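Local coordinates for gdp-l-fucose synthetase (Naegleria fowleri, PDB 6AQZ), which probably catalyses the NADPH-dependent epimerisation and reduction of GDP-4-keto-6-deoxy-D-mannose that yields GDP-L-fucose, at residues A[80-85]-A[245-250]; A[33-38]-A[238-243]; A[135-138]-A[144-147]. All blocks are in the same frame, centred on the assembly; numbering follows the deposited sequence.

Interaction 1: residues A[80-85]-A[245-250]. With NAP (NADP nicotinamide-adenine-dinucleotide phosphate), chain G.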
loop_
_atom_site.group_PDB
_atom_site.type_symbol
_atom_site.label_atom_id
_atom_site.label_comp_id
_atom_site.label_asym_id
_atom_site.label_seq_id
_atom_site.Cartn_x
_atom_site.Cartn_y
_atom_site.Cartn_z
ATOM N N TYR A 80 22.634 6.193 12.260
ATOM C CA TYR A 80 21.351 6.865 12.162
ATOM C C TYR A 80 21.070 7.134 10.698
ATOM O O TYR A 80 21.991 7.291 9.897
ATOM C CB TYR A 80 21.324 8.160 12.980
ATOM C CG TYR A 80 21.401 7.878 14.471
ATOM C CD1 TYR A 80 20.262 7.544 15.191
ATOM C CD2 TYR A 80 22.626 7.879 15.150
ATOM C CE1 TYR A 80 20.332 7.247 16.558
ATOM C CE2 TYR A 80 22.705 7.583 16.517
ATOM C CZ TYR A 80 21.561 7.273 17.209
ATOM O OH TYR A 80 21.624 6.992 18.562
ATOM N N VAL A 81 19.792 7.133 10.344
ATOM C CA VAL A 81 19.366 7.412 8.986
ATOM C C VAL A 81 18.209 8.402 9.047
ATOM O O VAL A 81 17.241 8.194 9.791
ATOM C CB VAL A 81 18.978 6.117 8.240
ATOM C CG1 VAL A 81 18.238 6.422 6.925
ATOM C CG2 VAL A 81 20.215 5.320 7.947
ATOM N N ILE A 82 18.320 9.487 8.286
ATOM C CA ILE A 82 17.200 10.387 8.039
ATOM C C ILE A 82 16.805 10.174 6.586
ATOM O O ILE A 82 17.577 10.495 5.676
ATOM C CB ILE A 82 17.550 11.854 8.305
ATOM C CG1 ILE A 82 18.030 12.045 9.743
ATOM C CG2 ILE A 82 16.327 12.737 8.032
ATOM C CD1 ILE A 82 18.350 13.485 10.058
ATOM N N HIS A 83 15.614 9.618 6.363
ATOM C CA HIS A 83 15.162 9.193 5.035
ATOM C C HIS A 83 14.230 10.266 4.480
ATOM O O HIS A 83 13.042 10.293 4.800
ATOM C CB HIS A 83 14.479 7.831 5.133
ATOM C CG HIS A 83 13.792 7.398 3.878
ATOM N ND1 HIS A 83 14.328 7.608 2.622
ATOM C CD2 HIS A 83 12.633 6.724 3.686
ATOM C CE1 HIS A 83 13.512 7.110 1.711
ATOM N NE2 HIS A 83 12.482 6.557 2.332
ATOM N N LEU A 84 14.782 11.179 3.666
ATOM C CA LEU A 84 13.998 12.234 3.041
ATOM C C LEU A 84 13.769 12.008 1.550
ATOM O O LEU A 84 12.900 12.658 0.970
ATOM C CB LEU A 84 14.683 13.601 3.241
ATOM C CG LEU A 84 15.053 14.006 4.686
ATOM C CD1 LEU A 84 15.797 15.346 4.679
ATOM C CD2 LEU A 84 13.891 14.081 5.645
ATOM N N ALA A 85 14.517 11.119 0.917
ATOM C CA ALA A 85 14.371 10.945 -0.518
ATOM C C ALA A 85 12.966 10.457 -0.843
ATOM O O ALA A 85 12.386 9.633 -0.121
ATOM C CB ALA A 85 15.401 9.938 -1.037
ATOM N N ARG A 245 15.117 21.778 12.510
ATOM C CA ARG A 245 15.335 21.723 13.953
ATOM C C ARG A 245 14.332 20.779 14.626
ATOM O O ARG A 245 14.697 20.001 15.521
ATOM C CB ARG A 245 15.256 23.133 14.553
ATOM C CG ARG A 245 16.432 24.039 14.183
ATOM C CD ARG A 245 16.441 25.319 15.008
ATOM N NE ARG A 245 15.340 26.193 14.631
ATOM C CZ ARG A 245 14.406 26.660 15.452
ATOM N NH1 ARG A 245 14.403 26.335 16.744
ATOM N NH2 ARG A 245 13.466 27.458 14.963
ATOM N N MET A 246 13.067 20.827 14.195
ATOM C CA MET A 246 12.063 19.902 14.699
ATOM C C MET A 246 12.420 18.470 14.340
ATOM O O MET A 246 12.251 17.552 15.159
ATOM C CB MET A 246 10.697 20.261 14.124
ATOM C CG MET A 246 10.315 21.680 14.414
ATOM S SD MET A 246 8.914 22.257 13.454
ATOM C CE MET A 246 7.545 21.635 14.419
ATOM N N LEU A 247 12.923 18.259 13.125
ATOM C CA LEU A 247 13.343 16.915 12.743
ATOM C C LEU A 247 14.520 16.463 13.595
ATOM O O LEU A 247 14.580 15.303 14.019
ATOM C CB LEU A 247 13.693 16.864 11.250
ATOM C CG LEU A 247 14.318 15.618 10.610
ATOM C CD1 LEU A 247 13.401 14.365 10.737
ATOM C CD2 LEU A 247 14.573 15.886 9.154
ATOM N N LEU A 248 15.485 17.363 13.836
ATOM C CA LEU A 248 16.641 16.984 14.643
ATOM C C LEU A 248 16.249 16.708 16.095
ATOM O O LEU A 248 16.740 15.749 16.699
ATOM C CB LEU A 248 17.723 18.050 14.542
ATOM C CG LEU A 248 18.358 17.999 13.145
ATOM C CD1 LEU A 248 19.288 19.189 12.904
ATOM C CD2 LEU A 248 19.059 16.672 12.871
ATOM N N TRP A 249 15.365 17.527 16.666
ATOM C CA TRP A 249 14.819 17.195 17.977
ATOM C C TRP A 249 14.192 15.797 17.977
ATOM O O TRP A 249 14.394 15.016 18.912
ATOM C CB TRP A 249 13.794 18.254 18.395
ATOM C CG TRP A 249 13.105 17.921 19.653
ATOM C CD1 TRP A 249 13.453 18.310 20.913
ATOM C CD2 TRP A 249 11.936 17.100 19.796
ATOM N NE1 TRP A 249 12.579 17.784 21.834
ATOM C CE2 TRP A 249 11.632 17.042 21.178
ATOM C CE3 TRP A 249 11.117 16.411 18.892
ATOM C CZ2 TRP A 249 10.541 16.328 21.678
ATOM C CZ3 TRP A 249 10.028 15.685 19.392
ATOM C CH2 TRP A 249 9.759 15.649 20.771
ATOM N N THR A 250 13.447 15.465 16.926
ATOM C CA THR A 250 12.810 14.151 16.826
ATOM C C THR A 250 13.843 13.028 16.863
ATOM O O THR A 250 13.694 12.065 17.610
ATOM C CB THR A 250 11.953 14.098 15.549
ATOM O OG1 THR A 250 10.899 15.067 15.634
ATOM C CG2 THR A 250 11.335 12.718 15.317
HETATM P PA NAP G . 12.997 17.791 -2.986
HETATM O O1A NAP G . 12.285 17.539 -4.281
HETATM O O2A NAP G . 13.401 19.180 -2.567
HETATM O O5B NAP G . 14.352 16.853 -2.862
HETATM C C5B NAP G . 13.934 15.532 -2.864
HETATM C C4B NAP G . 15.211 14.670 -2.669
HETATM O O4B NAP G . 14.982 13.297 -3.077
HETATM C C3B NAP G . 16.441 15.247 -3.479
HETATM O O3B NAP G . 17.620 15.082 -2.737
HETATM C C2B NAP G . 16.537 14.250 -4.643
HETATM O O2B NAP G . 17.782 14.023 -5.066
HETATM C C1B NAP G . 16.127 12.941 -3.841
HETATM N N9A NAP G . 15.785 11.842 -4.736
HETATM C C8A NAP G . 14.675 11.736 -5.550
HETATM N N7A NAP G . 14.643 10.584 -6.258
HETATM C C5A NAP G . 15.803 9.925 -5.885
HETATM C C6A NAP G . 16.328 8.698 -6.277
HETATM N N6A NAP G . 15.645 7.902 -7.196
HETATM N N1A NAP G . 17.489 8.232 -5.753
HETATM C C2A NAP G . 18.078 9.071 -4.850
HETATM N N3A NAP G . 17.701 10.282 -4.386
HETATM C C4A NAP G . 16.529 10.688 -4.928
HETATM O O3 NAP G . 11.870 17.150 -1.935
HETATM P PN NAP G . 11.821 17.886 -0.524
HETATM O O1N NAP G . 13.128 17.949 0.170
HETATM O O2N NAP G . 10.811 19.009 -0.472
HETATM O O5D NAP G . 10.970 16.733 0.480
HETATM C C5D NAP G . 11.756 15.681 0.875
HETATM C C4D NAP G . 10.858 14.882 1.793
HETATM O O4D NAP G . 9.994 15.808 2.474
HETATM C C3D NAP G . 9.908 13.968 0.881
HETATM O O3D NAP G . 9.781 12.715 1.460
HETATM C C2D NAP G . 8.575 14.747 0.879
HETATM O O2D NAP G . 7.455 13.949 0.860
HETATM C C1D NAP G . 8.639 15.423 2.280
HETATM N N1N NAP G . 7.706 16.586 2.336
HETATM C C2N NAP G . 7.972 17.789 1.678
HETATM C C3N NAP G . 7.064 18.827 1.727
HETATM C C7N NAP G . 7.361 20.106 1.005
HETATM O O7N NAP G . 6.546 21.042 0.934
HETATM N N7N NAP G . 8.600 20.260 0.374
HETATM C C4N NAP G . 5.780 18.725 2.457
HETATM C C5N NAP G . 5.574 17.398 3.114
HETATM C C6N NAP G . 6.488 16.428 3.046
HETATM P P2B NAP G . 18.415 15.123 -6.420
HETATM O O1X NAP G . 18.492 16.416 -5.667
HETATM O O2X NAP G . 19.739 14.418 -6.723
HETATM O O3X NAP G . 17.305 14.970 -7.418
#

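Interaction 2: residues A[33-38]-A[238-243]. With NAP (NADP nicotinamide-adenine-dinucleotide phosphate), chain G.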
loop_
_atom_site.group_PDB
_atom_site.type_symbol
_atom_site.label_atom_id
_atom_site.label_comp_id
_atom_site.label_asym_id
_atom_site.label_seq_id
_atom_site.Cartn_x
_atom_site.Cartn_y
_atom_site.Cartn_z
ATOM N N THR A 33 19.991 16.568 -0.693
ATOM C CA THR A 33 20.277 17.698 -1.571
ATOM C C THR A 33 19.037 18.520 -1.910
ATOM O O THR A 33 19.170 19.583 -2.534
ATOM C CB THR A 33 20.960 17.246 -2.886
ATOM O OG1 THR A 33 20.106 16.353 -3.612
ATOM C CG2 THR A 33 22.304 16.550 -2.602
ATOM N N GLY A 34 17.845 18.078 -1.498
ATOM C CA GLY A 34 16.619 18.808 -1.760
ATOM C C GLY A 34 16.343 19.855 -0.697
ATOM O O GLY A 34 17.148 20.100 0.202
ATOM N N LEU A 35 15.129 20.403 -0.750
ATOM C CA LEU A 35 14.751 21.467 0.179
ATOM C C LEU A 35 14.970 21.079 1.653
ATOM O O LEU A 35 15.770 21.704 2.367
ATOM C CB LEU A 35 13.286 21.835 -0.069
ATOM C CG LEU A 35 12.672 22.765 0.966
ATOM C CD1 LEU A 35 13.378 24.136 0.892
ATOM C CD2 LEU A 35 11.198 22.930 0.755
ATOM N N PHE A 36 14.301 20.013 2.112
ATOM C CA PHE A 36 14.374 19.616 3.519
ATOM C C PHE A 36 15.799 19.218 3.886
ATOM O O PHE A 36 16.328 19.644 4.924
ATOM C CB PHE A 36 13.375 18.467 3.781
ATOM C CG PHE A 36 12.884 18.341 5.232
ATOM C CD1 PHE A 36 13.416 19.120 6.257
ATOM C CD2 PHE A 36 11.895 17.428 5.550
ATOM C CE1 PHE A 36 12.972 18.989 7.555
ATOM C CE2 PHE A 36 11.425 17.284 6.874
ATOM C CZ PHE A 36 11.972 18.059 7.872
ATOM N N GLY A 37 16.456 18.459 3.005
ATOM C CA GLY A 37 17.799 17.986 3.292
ATOM C C GLY A 37 18.810 19.103 3.491
ATOM O O GLY A 37 19.644 19.037 4.403
ATOM N N LYS A 38 18.781 20.124 2.607
ATOM C CA LYS A 38 19.716 21.247 2.725
ATOM C C LYS A 38 19.477 22.018 4.016
ATOM O O LYS A 38 20.415 22.567 4.597
ATOM C CB LYS A 38 19.594 22.184 1.517
ATOM C CG LYS A 38 20.007 21.532 0.191
ATOM C CD LYS A 38 21.469 21.140 0.141
ATOM C CE LYS A 38 22.321 22.319 -0.284
ATOM N NZ LYS A 38 23.727 21.907 -0.488
ATOM N N LEU A 238 5.611 26.058 6.885
ATOM C CA LEU A 238 6.694 25.795 7.830
ATOM C C LEU A 238 8.030 26.062 7.162
ATOM O O LEU A 238 8.349 25.440 6.144
ATOM C CB LEU A 238 6.636 24.359 8.364
ATOM C CG LEU A 238 7.661 24.000 9.442
ATOM C CD1 LEU A 238 7.492 24.933 10.663
ATOM C CD2 LEU A 238 7.513 22.532 9.841
ATOM N N TYR A 239 8.804 26.984 7.740
ATOM C CA TYR A 239 10.152 27.273 7.260
ATOM C C TYR A 239 11.030 26.035 7.351
ATOM O O TYR A 239 11.115 25.396 8.402
ATOM C CB TYR A 239 10.764 28.411 8.090
ATOM C CG TYR A 239 12.066 28.992 7.575
ATOM C CD1 TYR A 239 12.363 29.004 6.215
ATOM C CD2 TYR A 239 12.981 29.571 8.453
ATOM C CE1 TYR A 239 13.547 29.555 5.747
ATOM C CE2 TYR A 239 14.172 30.137 7.998
ATOM C CZ TYR A 239 14.450 30.126 6.641
ATOM O OH TYR A 239 15.623 30.669 6.171
ATOM N N SER A 240 11.734 25.733 6.262
ATOM C CA SER A 240 12.534 24.515 6.238
ATOM C C SER A 240 13.591 24.480 7.340
ATOM O O SER A 240 13.871 23.405 7.880
ATOM C CB SER A 240 13.171 24.352 4.861
ATOM O OG SER A 240 14.083 25.399 4.615
ATOM N N HIS A 241 14.193 25.623 7.701
ATOM C CA HIS A 241 15.162 25.577 8.798
ATOM C C HIS A 241 14.484 25.214 10.127
ATOM O O HIS A 241 15.043 24.457 10.933
ATOM C CB HIS A 241 15.902 26.906 8.917
ATOM C CG HIS A 241 16.787 27.202 7.752
ATOM N ND1 HIS A 241 17.535 28.355 7.660
ATOM C CD2 HIS A 241 17.043 26.495 6.627
ATOM C CE1 HIS A 241 18.218 28.345 6.531
ATOM N NE2 HIS A 241 17.931 27.231 5.881
ATOM N N ASP A 242 13.274 25.726 10.361
ATOM C CA ASP A 242 12.517 25.306 11.532
ATOM C C ASP A 242 12.168 23.817 11.466
ATOM O O ASP A 242 12.336 23.087 12.455
ATOM C CB ASP A 242 11.248 26.140 11.658
ATOM C CG ASP A 242 11.512 27.553 12.047
ATOM O OD1 ASP A 242 12.669 27.895 12.395
ATOM O OD2 ASP A 242 10.532 28.325 12.022
ATOM N N ALA A 243 11.709 23.343 10.304
ATOM C CA ALA A 243 11.404 21.919 10.157
ATOM C C ALA A 243 12.634 21.067 10.438
ATOM O O ALA A 243 12.530 19.993 11.048
ATOM C CB ALA A 243 10.873 21.622 8.752
HETATM P PA NAP G . 12.997 17.791 -2.986
HETATM O O1A NAP G . 12.285 17.539 -4.281
HETATM O O2A NAP G . 13.401 19.180 -2.567
HETATM O O5B NAP G . 14.352 16.853 -2.862
HETATM C C5B NAP G . 13.934 15.532 -2.864
HETATM C C4B NAP G . 15.211 14.670 -2.669
HETATM O O4B NAP G . 14.982 13.297 -3.077
HETATM C C3B NAP G . 16.441 15.247 -3.479
HETATM O O3B NAP G . 17.620 15.082 -2.737
HETATM C C2B NAP G . 16.537 14.250 -4.643
HETATM O O2B NAP G . 17.782 14.023 -5.066
HETATM C C1B NAP G . 16.127 12.941 -3.841
HETATM N N9A NAP G . 15.785 11.842 -4.736
HETATM C C8A NAP G . 14.675 11.736 -5.550
HETATM N N7A NAP G . 14.643 10.584 -6.258
HETATM C C5A NAP G . 15.803 9.925 -5.885
HETATM C C6A NAP G . 16.328 8.698 -6.277
HETATM N N6A NAP G . 15.645 7.902 -7.196
HETATM N N1A NAP G . 17.489 8.232 -5.753
HETATM C C2A NAP G . 18.078 9.071 -4.850
HETATM N N3A NAP G . 17.701 10.282 -4.386
HETATM C C4A NAP G . 16.529 10.688 -4.928
HETATM O O3 NAP G . 11.870 17.150 -1.935
HETATM P PN NAP G . 11.821 17.886 -0.524
HETATM O O1N NAP G . 13.128 17.949 0.170
HETATM O O2N NAP G . 10.811 19.009 -0.472
HETATM O O5D NAP G . 10.970 16.733 0.480
HETATM C C5D NAP G . 11.756 15.681 0.875
HETATM C C4D NAP G . 10.858 14.882 1.793
HETATM O O4D NAP G . 9.994 15.808 2.474
HETATM C C3D NAP G . 9.908 13.968 0.881
HETATM O O3D NAP G . 9.781 12.715 1.460
HETATM C C2D NAP G . 8.575 14.747 0.879
HETATM O O2D NAP G . 7.455 13.949 0.860
HETATM C C1D NAP G . 8.639 15.423 2.280
HETATM N N1N NAP G . 7.706 16.586 2.336
HETATM C C2N NAP G . 7.972 17.789 1.678
HETATM C C3N NAP G . 7.064 18.827 1.727
HETATM C C7N NAP G . 7.361 20.106 1.005
HETATM O O7N NAP G . 6.546 21.042 0.934
HETATM N N7N NAP G . 8.600 20.260 0.374
HETATM C C4N NAP G . 5.780 18.725 2.457
HETATM C C5N NAP G . 5.574 17.398 3.114
HETATM C C6N NAP G . 6.488 16.428 3.046
HETATM P P2B NAP G . 18.415 15.123 -6.420
HETATM O O1X NAP G . 18.492 16.416 -5.667
HETATM O O2X NAP G . 19.739 14.418 -6.723
HETATM O O3X NAP G . 17.305 14.970 -7.418
#

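Interaction 3: residues A[135-138]-A[144-147]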
loop_
_atom_site.group_PDB
_atom_site.type_symbol
_atom_site.label_atom_id
_atom_site.label_comp_id
_atom_site.label_asym_id
_atom_site.label_seq_id
_atom_site.Cartn_x
_atom_site.Cartn_y
_atom_site.Cartn_z
ATOM N N ASP A 135 -9.348 11.519 2.639
ATOM C CA ASP A 135 -10.109 12.619 2.070
ATOM C C ASP A 135 -11.321 12.966 2.928
ATOM O O ASP A 135 -11.599 14.144 3.159
ATOM C CB ASP A 135 -10.530 12.296 0.638
ATOM C CG ASP A 135 -11.121 13.496 -0.056
ATOM O OD1 ASP A 135 -10.459 14.562 -0.033
ATOM O OD2 ASP A 135 -12.229 13.383 -0.617
ATOM N N LYS A 136 -12.077 11.967 3.385
ATOM C CA LYS A 136 -13.187 12.228 4.304
ATOM C C LYS A 136 -12.616 12.260 5.720
ATOM O O LYS A 136 -12.223 11.225 6.268
ATOM C CB LYS A 136 -14.294 11.184 4.151
ATOM N N ILE A 137 -12.538 13.452 6.307
ATOM C CA ILE A 137 -11.829 13.607 7.568
ATOM C C ILE A 137 -12.364 14.845 8.262
ATOM O O ILE A 137 -12.900 15.755 7.623
ATOM C CB ILE A 137 -10.293 13.687 7.336
ATOM C CG1 ILE A 137 -9.521 13.429 8.624
ATOM C CG2 ILE A 137 -9.885 15.060 6.805
ATOM C CD1 ILE A 137 -8.045 13.205 8.378
ATOM N N GLU A 138 -12.241 14.869 9.579
ATOM C CA GLU A 138 -12.667 16.009 10.366
ATOM C C GLU A 138 -11.439 16.852 10.691
ATOM O O GLU A 138 -10.392 16.310 11.061
ATOM C CB GLU A 138 -13.359 15.532 11.641
ATOM C CG GLU A 138 -14.632 14.752 11.373
ATOM C CD GLU A 138 -15.863 15.584 11.648
ATOM O OE1 GLU A 138 -16.420 15.477 12.763
ATOM O OE2 GLU A 138 -16.258 16.371 10.761
ATOM N N GLU A 144 -3.247 10.094 14.231
ATOM C CA GLU A 144 -3.912 8.801 14.361
ATOM C C GLU A 144 -4.898 8.533 13.232
ATOM O O GLU A 144 -5.283 7.382 13.026
ATOM C CB GLU A 144 -4.663 8.724 15.699
ATOM N N LYS A 145 -5.273 9.548 12.465
ATOM C CA LYS A 145 -6.229 9.393 11.381
ATOM C C LYS A 145 -5.599 8.997 10.046
ATOM O O LYS A 145 -6.329 8.814 9.065
ATOM C CB LYS A 145 -6.998 10.696 11.225
ATOM C CG LYS A 145 -7.855 10.997 12.426
ATOM C CD LYS A 145 -8.273 12.447 12.422
ATOM C CE LYS A 145 -9.623 12.645 13.068
ATOM N NZ LYS A 145 -9.945 14.086 13.049
ATOM N N LEU A 146 -4.289 8.760 10.021
ATOM C CA LEU A 146 -3.558 8.497 8.783
ATOM C C LEU A 146 -4.195 7.412 7.897
ATOM O O LEU A 146 -4.271 7.585 6.673
ATOM C CB LEU A 146 -2.117 8.129 9.137
ATOM C CG LEU A 146 -1.215 7.744 7.974
ATOM C CD1 LEU A 146 -1.091 8.899 6.962
ATOM C CD2 LEU A 146 0.149 7.376 8.508
ATOM N N HIS A 147 -4.652 6.290 8.476
ATOM C CA HIS A 147 -5.129 5.160 7.666
ATOM C C HIS A 147 -6.641 4.996 7.706
ATOM O O HIS A 147 -7.159 3.970 7.253
ATOM C CB HIS A 147 -4.474 3.853 8.123
ATOM C CG HIS A 147 -2.980 3.882 8.089
ATOM N ND1 HIS A 147 -2.252 3.701 6.931
ATOM C CD2 HIS A 147 -2.073 4.059 9.077
ATOM C CE1 HIS A 147 -0.962 3.786 7.201
ATOM N NE2 HIS A 147 -0.824 4.008 8.495
#

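Interaction 1: residues A[80-85]-A[245-250]
On the helical turn that presents Leu247 and Leu248 to Ile82, the carbonyl oxygen of Met246 is gripped twice by one residue. Thr250 OG1 donates to Met246 O at 2.9 Å, and the backbone Thr250 N reaches the same oxygen at 3.0 Å from the opposite face of the carbonyl plane. The hydroxyl stands 30° out of that plane and finds its acceptor one turn back on its own helix.

The contact itself is purely apolar. Leu247 CG lies anti to the backbone N (chi1 173°), which carries the CD2 methyl across to the strand, where it meets two methyls of the strand side, Ile82 CG2 at 3.8 Å and Leu84 CD2 at 4.0 Å. Ile82 uses its other branch as well. With chi2 at -179° this branch is extended, and its end, Ile82 CD1, approaches Leu248 CD2 at 4.3 Å. The Leu248 CB does not point at the strand, yet the end of its chain comes nearer. All four side chains are buried, and the two segments hide 140 Å² between them.

Helix 240-253 thus covers strand 80-83 of the Rossmann sheet, where the strand pairs in parallel with 26-30 and 123-127; Phe36 and Val40 of helix 35-46 also touch Leu247. Just past the strand, Leu84 O accepts a weak hydrogen bond from NADP O3D (3.2 Å). The two ends of Leu84 therefore do different work: its methyls join the hydrocarbon layer under the helix, while its carbonyl faces the ribose and offers it a weak bond.

Interaction 2: residues A[33-38]-A[238-243]
Phe36 spans from the NADP pyrophosphate to Ala243. Its CB lies 3.7 Å from NADP O1N, and with CG anti to the backbone N (chi1 -155°) the ring swings toward helix 240-253. CD2, on one side, comes within 4.0 Å of the ribose oxygen O4D of NADP, near the ring plane. CE1, on the other, presses against Ala243 CB at 3.6 Å, and CZ has the same methyl and the Ala243 carbonyl beside it, with Ala243 O lying in the ring plane at the edge. The phenyl group therefore meets the helix through its edge.

Leu35 adds a smaller touch. Its CD1 methyl packs on Ser240 CB at 4.0 Å, whereas CD2 turns toward the carboxamide nitrogen of the nicotinamide. Together the two segments bury 192 Å².

The same two residues hold the cofactor by their backbone. Leu35 N donates to NADP O2A at 2.8 Å in a nearly straight bond (168°), and Phe36 N donates to NADP O1N at 3.1 Å (161°), one amide for each phosphate. Gly34, at the N-cap of helix 35-46, has its CA only 3.2 Å from NADP O5B, a closeness that the lack of a side chain permits. Gly32, Gly34 and Gly37 fit the GxGxxG pattern of Rossmann dinucleotide-binding folds. Because the pyrophosphate sits at the amino end of this helix, its negative charge is probably favoured by the helix dipole, while the side chains of Phe36 and Leu35 pack that same turn on helix 240-253.

Interaction 3: residues A[135-138]-A[144-147]
Ile137 lays its CG1-CD1 arm across the aliphatic part of Lys145. The terminal methyl, Ile137 CD1, stands 3.9 Å from Lys145 CB, and Lys145 CD is about as near to both carbons of the arm, Ile137 CG1 and CD1, at 4.1 Å. The two chains cross at a slant, and the contact is a short patch of methylene and methyl groups. The arm gets there because CG1 is anti to the backbone N (chi1 -163°) and the chain stays extended beyond it.

The lysine continues past the isoleucine. The chain bends about CG-CD (chi3 149°), and the ammonium group comes to rest beside the next residue of the other segment, where Lys145 NZ donates to Glu138 O at 3.0 Å. The approach is somewhat oblique: the donor is tilted 32° from the carbonyl plane. Glu138 answers with its backbone rather than its carboxylate. Its chain is bent at chi2 and leads away, leaving Glu138 OE1 6.6 Å from Lys145 NZ, so any attraction between the opposite charges is probably long-range, and there is no salt bridge. Glu138 CB passes Lys145 NZ at 4.0 Å.

The segments bury 131 Å² on the protein surface, where the lysine serves as an apolar neighbour along its stem and a donor at its tip. Both belong to the long connection from strand 123-127 of the Rossmann sheet to helix 156-179. Next to Lys145, the buried Leu146 turns its CB away from segment 135-138, and its side chain touches Leu128, Val132 and Phe133 of the same connection and Asp166 of helix 156-179. His147 is hydrogen-bonded through NE2 to that aspartate and packs on Tyr160 of the second subunit, so segment 144-147 runs from the surface turn to the helix and the dimer partner.

How the interactions relate
Interactions 1 and 2 form one continuous core region, their centres about 10 Å apart. They share helix 240-253 and meet directly: Leu247 CD2 lies 3.6 Å from Phe36 CZ, and Leu84 CD1 lies 3.6 Å from Gly37 CA. Both combine apolar side-chain packing with backbone groups that bond NADP, a weak ribose bond in interaction 1 and firmer phosphate bonds in interaction 2. Interaction 3 stands apart at the surface, its nearest atoms about 13 Å from interaction 1. There a lysine-to-carbonyl bond joins the apolar contact, with no cofactor involved. In sequence it is nested inside the loops that interactions 1 and 2 close.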